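Local coordinates for protein predicted phosphatase, HAD family (Clostridium acetobutylicum, PDB 3MC1) that is a predicted phosphatase of the haloacid dehalogenase superfamily, probably hydrolysing phosphate esters, and holds a sodium ion in the crystal, at residues F103-V107 with Y128-V133; S29-I35 with F55-F61. All coordinates share one frame; numbering follows the deposited sequence.

Contact 1 (F103-V107 with Y128-V133)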
# COMPACT_ATOMS: atom_id res chain seq x y z
N PHE A 103 13.84 10.34 11.47
CA PHE A 103 13.48 9.81 10.15
C PHE A 103 12.42 10.68 9.48
O PHE A 103 11.57 11.27 10.15
CB PHE A 103 12.91 8.39 10.28
CG PHE A 103 13.94 7.32 10.53
CD1 PHE A 103 14.86 6.98 9.54
CD2 PHE A 103 13.96 6.62 11.74
CE1 PHE A 103 15.78 5.96 9.75
CE2 PHE A 103 14.88 5.60 11.96
CZ PHE A 103 15.80 5.26 10.96
N HIS A 104 12.48 10.77 8.15
CA HIS A 104 11.47 11.51 7.39
C HIS A 104 10.60 10.38 6.84
O HIS A 104 11.12 9.47 6.18
CB HIS A 104 12.10 12.29 6.24
CG HIS A 104 12.84 13.52 6.67
ND1 HIS A 104 14.05 13.47 7.32
CD2 HIS A 104 12.52 14.83 6.57
CE1 HIS A 104 14.45 14.69 7.61
NE2 HIS A 104 13.54 15.54 7.16
N LEU A 105 9.30 10.42 7.12
CA LEU A 105 8.39 9.36 6.69
C LEU A 105 7.57 9.75 5.47
O LEU A 105 7.07 10.87 5.39
CB LEU A 105 7.47 8.96 7.85
CG LEU A 105 8.15 8.75 9.22
CD1 LEU A 105 7.12 8.34 10.29
CD2 LEU A 105 9.22 7.69 9.09
N VAL A 106 7.41 8.81 4.54
CA VAL A 106 6.67 9.05 3.31
C VAL A 106 5.75 7.88 2.97
O VAL A 106 6.10 6.73 3.21
CB VAL A 106 7.65 9.26 2.10
CG1 VAL A 106 6.87 9.53 0.81
CG2 VAL A 106 8.60 10.43 2.38
N VAL A 107 4.57 8.17 2.42
CA VAL A 107 3.69 7.09 2.01
C VAL A 107 3.84 7.00 0.49
O VAL A 107 3.73 8.00 -0.21
CB VAL A 107 2.20 7.35 2.35
CG1 VAL A 107 1.32 6.28 1.66
CG2 VAL A 107 1.98 7.30 3.85
N TYR A 128 2.39 12.73 10.52
CA TYR A 128 3.62 11.99 10.78
C TYR A 128 4.41 11.90 9.48
O TYR A 128 5.61 11.61 9.48
CB TYR A 128 3.31 10.57 11.25
CG TYR A 128 2.80 10.45 12.66
CD1 TYR A 128 3.59 10.83 13.75
CD2 TYR A 128 1.53 9.93 12.92
CE1 TYR A 128 3.14 10.69 15.06
CE2 TYR A 128 1.06 9.79 14.23
CZ TYR A 128 1.87 10.17 15.30
OH TYR A 128 1.42 10.02 16.58
N PHE A 129 3.73 12.18 8.37
CA PHE A 129 4.35 12.06 7.05
C PHE A 129 4.77 13.35 6.38
O PHE A 129 4.07 14.36 6.47
CB PHE A 129 3.40 11.29 6.13
CG PHE A 129 3.09 9.90 6.62
CD1 PHE A 129 4.01 8.86 6.44
CD2 PHE A 129 1.93 9.66 7.35
CE1 PHE A 129 3.78 7.60 7.00
CE2 PHE A 129 1.69 8.40 7.91
CZ PHE A 129 2.62 7.37 7.74
N ASP A 130 5.91 13.29 5.71
CA ASP A 130 6.45 14.41 4.95
C ASP A 130 5.66 14.54 3.65
O ASP A 130 5.54 15.62 3.08
CB ASP A 130 7.92 14.16 4.62
CG ASP A 130 8.85 14.58 5.73
OD1 ASP A 130 8.43 14.57 6.91
OD2 ASP A 130 10.01 14.91 5.42
N ALA A 131 5.15 13.42 3.16
CA ALA A 131 4.36 13.43 1.94
C ALA A 131 3.57 12.13 1.84
O ALA A 131 3.96 11.11 2.40
CB ALA A 131 5.27 13.58 0.72
N ILE A 132 2.44 12.19 1.13
CA ILE A 132 1.59 11.02 0.93
C ILE A 132 1.44 10.97 -0.58
O ILE A 132 0.68 11.74 -1.16
CB ILE A 132 0.22 11.20 1.63
CG1 ILE A 132 0.43 11.19 3.15
CG2 ILE A 132 -0.74 10.09 1.22
CD1 ILE A 132 -0.77 11.63 3.96
N VAL A 133 2.18 10.08 -1.21
CA VAL A 133 2.18 9.97 -2.66
C VAL A 133 1.46 8.72 -3.14
O VAL A 133 1.93 7.59 -2.95
CB VAL A 133 3.63 9.95 -3.19
CG1 VAL A 133 3.64 10.13 -4.70
CG2 VAL A 133 4.44 11.07 -2.50
O HOH W 1 8.05 12.67 8.39
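Val107 is bonded through both its backbone polar atoms to the chain entering strand 131-135, the register expected of neighbouring parallel strands in the Rossmann-like sheet of a HAD phosphatase. Its N donates to Ala131 O at 3.0 Å, and its O accepts from Val133 N at 2.8 Å, so Val107 is paired across from Ile132. One step earlier, Asp130 N meets Leu105 O at 2.7 Å, nearly straight at the hydrogen (165°). Ala131 N, next in line, is buried by the contact and has no partner in the model; Leu105 O is already taken by Asp130. Before the strands come within direct reach of each other, a water fills in: it accepts from Leu105 N (2.9 Å) and donates to Tyr128 O (2.9 Å). Val106 directs its N and O the other way, into backbone bonds with strand 6-9, which leaves strand 104-109 hydrogen-bonded along both edges. These two strands and helix 113-122 form a right-handed beta-alpha-beta unit, and Leu120 of that helix lies against Val107 and Ile132.

On the same face of the sheet, Phe129 closes over the strand. With CG1 anti to the backbone N (chi1 170°), Val107 keeps CG2 beside that N, below the ring. Leu105 CB reaches Phe129 CD1 at 3.7 Å, while Tyr128 CB borders the ring's opposite face. Val107 CG2 itself makes a CH-pi contact with Phe129, 3.7 Å from the ring centroid and 15° off the ring normal.

Contact 2 (S29-I35 with F55-F61)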
# COMPACT_ATOMS: atom_id res chain seq x y z
N SER A 29 -18.64 -4.08 -6.88
CA SER A 29 -18.33 -3.88 -8.29
C SER A 29 -18.58 -5.14 -9.12
O SER A 29 -19.20 -5.08 -10.18
CB SER A 29 -16.86 -3.46 -8.45
OG SER A 29 -16.52 -3.35 -9.82
N LEU A 30 -18.09 -6.28 -8.64
CA LEU A 30 -18.25 -7.54 -9.35
C LEU A 30 -19.71 -7.94 -9.48
O LEU A 30 -20.13 -8.45 -10.53
CB LEU A 30 -17.48 -8.65 -8.63
CG LEU A 30 -15.95 -8.51 -8.59
CD1 LEU A 30 -15.36 -9.61 -7.72
CD2 LEU A 30 -15.39 -8.58 -10.00
N ASN A 31 -20.49 -7.70 -8.43
CA ASN A 31 -21.91 -8.03 -8.44
C ASN A 31 -22.66 -7.27 -9.53
O ASN A 31 -23.71 -7.71 -9.98
CB ASN A 31 -22.54 -7.72 -7.07
CG ASN A 31 -22.14 -8.72 -6.01
OD1 ASN A 31 -21.29 -9.59 -6.24
ND2 ASN A 31 -22.74 -8.61 -4.83
N LYS A 32 -22.10 -6.13 -9.95
CA LYS A 32 -22.70 -5.34 -11.01
C LYS A 32 -22.48 -6.04 -12.35
O LYS A 32 -23.11 -5.71 -13.35
CB LYS A 32 -22.06 -3.94 -11.07
CG LYS A 32 -22.40 -3.04 -9.90
CD LYS A 32 -23.91 -2.84 -9.81
CE LYS A 32 -24.24 -1.69 -8.89
NZ LYS A 32 -23.67 -0.43 -9.43
N PHE A 33 -21.56 -7.00 -12.35
CA PHE A 33 -21.25 -7.76 -13.56
C PHE A 33 -21.88 -9.14 -13.39
O PHE A 33 -21.58 -10.08 -14.13
CB PHE A 33 -19.74 -7.89 -13.72
CG PHE A 33 -19.06 -6.59 -14.03
CD1 PHE A 33 -19.15 -6.01 -15.29
CD2 PHE A 33 -18.33 -5.92 -13.05
CE1 PHE A 33 -18.54 -4.79 -15.57
CE2 PHE A 33 -17.71 -4.70 -13.32
CZ PHE A 33 -17.82 -4.14 -14.58
N ASP A 34 -22.77 -9.23 -12.41
CA ASP A 34 -23.47 -10.46 -12.08
C ASP A 34 -22.50 -11.54 -11.64
O ASP A 34 -22.78 -12.74 -11.74
CB ASP A 34 -24.32 -10.93 -13.27
CG ASP A 34 -25.45 -9.96 -13.59
OD1 ASP A 34 -25.19 -8.89 -14.17
OD2 ASP A 34 -26.61 -10.27 -13.24
N ILE A 35 -21.35 -11.11 -11.13
CA ILE A 35 -20.34 -12.02 -10.63
C ILE A 35 -20.53 -12.07 -9.13
O ILE A 35 -20.43 -11.06 -8.43
CB ILE A 35 -18.91 -11.50 -10.94
CG1 ILE A 35 -18.73 -11.37 -12.45
CG2 ILE A 35 -17.88 -12.44 -10.34
CD1 ILE A 35 -17.36 -10.88 -12.86
N PHE A 55 -8.40 -6.55 -11.60
CA PHE A 55 -9.64 -6.88 -12.32
C PHE A 55 -9.31 -7.59 -13.64
O PHE A 55 -10.00 -8.52 -14.05
CB PHE A 55 -10.47 -5.62 -12.59
CG PHE A 55 -11.33 -5.19 -11.43
CD1 PHE A 55 -12.27 -6.06 -10.89
CD2 PHE A 55 -11.19 -3.92 -10.87
CE1 PHE A 55 -13.08 -5.67 -9.82
CE2 PHE A 55 -11.99 -3.52 -9.80
CZ PHE A 55 -12.93 -4.39 -9.27
N MSE A 56 -8.26 -7.13 -14.31
CA MSE A 56 -7.84 -7.73 -15.57
C MSE A 56 -7.29 -9.14 -15.37
O MSE A 56 -7.62 -10.06 -16.13
CB MSE A 56 -6.79 -6.86 -16.25
CG MSE A 56 -7.33 -5.53 -16.74
SE MSE A 56 -5.98 -4.49 -17.64
CE MSE A 56 -5.99 -5.41 -19.34
N GLU A 57 -6.46 -9.32 -14.35
CA GLU A 57 -5.85 -10.61 -14.06
C GLU A 57 -6.81 -11.66 -13.50
O GLU A 57 -6.81 -12.80 -13.95
CB GLU A 57 -4.69 -10.43 -13.07
CG GLU A 57 -3.82 -11.67 -12.91
CD GLU A 57 -2.85 -11.56 -11.75
OE1 GLU A 57 -2.28 -10.46 -11.54
OE2 GLU A 57 -2.63 -12.58 -11.05
N TYR A 58 -7.62 -11.27 -12.52
CA TYR A 58 -8.55 -12.20 -11.88
C TYR A 58 -9.91 -12.36 -12.56
O TYR A 58 -10.64 -13.31 -12.26
CB TYR A 58 -8.76 -11.78 -10.42
CG TYR A 58 -7.48 -11.70 -9.63
CD1 TYR A 58 -6.73 -12.85 -9.38
CD2 TYR A 58 -7.00 -10.48 -9.16
CE1 TYR A 58 -5.52 -12.78 -8.69
CE2 TYR A 58 -5.79 -10.40 -8.47
CZ TYR A 58 -5.06 -11.56 -8.24
OH TYR A 58 -3.85 -11.50 -7.58
N TYR A 59 -10.24 -11.46 -13.47
CA TYR A 59 -11.53 -11.54 -14.16
C TYR A 59 -11.41 -11.32 -15.66
O TYR A 59 -12.40 -11.11 -16.35
CB TYR A 59 -12.51 -10.54 -13.52
CG TYR A 59 -12.88 -10.96 -12.12
CD1 TYR A 59 -13.84 -11.95 -11.91
CD2 TYR A 59 -12.18 -10.48 -11.01
CE1 TYR A 59 -14.09 -12.45 -10.63
CE2 TYR A 59 -12.42 -10.98 -9.73
CZ TYR A 59 -13.38 -11.96 -9.55
OH TYR A 59 -13.61 -12.50 -8.30
N ASN A 60 -10.17 -11.38 -16.14
CA ASN A 60 -9.87 -11.22 -17.56
C ASN A 60 -10.51 -10.03 -18.25
O ASN A 60 -10.72 -10.06 -19.46
CB ASN A 60 -10.24 -12.50 -18.32
CG ASN A 60 -9.49 -13.72 -17.81
OD1 ASN A 60 -8.27 -13.71 -17.67
ND2 ASN A 60 -10.24 -14.79 -17.52
N PHE A 61 -10.83 -8.98 -17.49
CA PHE A 61 -11.43 -7.79 -18.09
C PHE A 61 -10.39 -7.11 -18.97
O PHE A 61 -9.19 -7.27 -18.75
CB PHE A 61 -11.87 -6.78 -17.02
CG PHE A 61 -13.08 -7.19 -16.24
CD1 PHE A 61 -14.05 -8.02 -16.79
CD2 PHE A 61 -13.29 -6.67 -14.96
CE1 PHE A 61 -15.22 -8.33 -16.09
CE2 PHE A 61 -14.44 -6.98 -14.24
CZ PHE A 61 -15.41 -7.80 -14.80
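Leu30 O is gripped by two backbone amides, Phe33 N at 2.7 Å and Ile35 N at 3.0 Å, which arrive from opposite faces of the carbonyl plane. The longer-range of these bonds, together with a weak one from Asp34 N to Asn31 O, defines a Schellman motif ending helix 19-31, with Asp34 as its positive-phi C-prime residue. By turning the chain back, it places Phe33 and Ile35 beside Leu30, all directed at the end of helix 51-59.

Leu30 reaches two aromatic residues of the facing segment, Phe55 and Tyr59. With CG anti to the carbonyl carbon (chi1 -65°), its branched end extends toward helix 51-59, where CD2 sits over the centre of the Tyr59 ring, 3.8 Å from the centroid and 8° off the normal, and also meets the edge of Phe55 in its plane, 3.7 Å from CE1. CD1 moves along the tyrosine to lie 3.4 Å from Tyr59 OH. Both helices belong to the helical part of the chain that follows the first strand, consistent with a C1-type HAD cap, and helix 63-81 adjoins them: Ser29 OG bonds to Ala69 O there while lying 3.8 Å from Phe55 CZ.

Past the turn, Ile35 CD1 comes obliquely at Tyr59, 3.8 Å from its CD1. Phe61 inserts CZ over the centre of the Phe33 ring, 3.9 Å from Phe33 CD2, the two planes inclined at 49°.

In the fold
Contact 2 closes before contact 1 opens, so the two follow in series along the chain. Their centres are 34 Å apart, the nearest atoms about 19 Å, and they lie on opposite sides of the chain's centre without sharing any helix or strand. Contact 1 joins strand 104-109 to the outermost strand 131-135 of the parallel sheet; contact 2 joins the ends of helices 19-31 and 51-59 in what is probably the cap. The sodium ion, bound by Asp10, Asp12 and Asp167, is about 10 Å from the side chain of Val107. Contact 1 lies in the Rossmann-like core, whose strand 6-9 leads into Asp10 and Asp12, whereas contact 2 is packing within the helical region, away from that sheet.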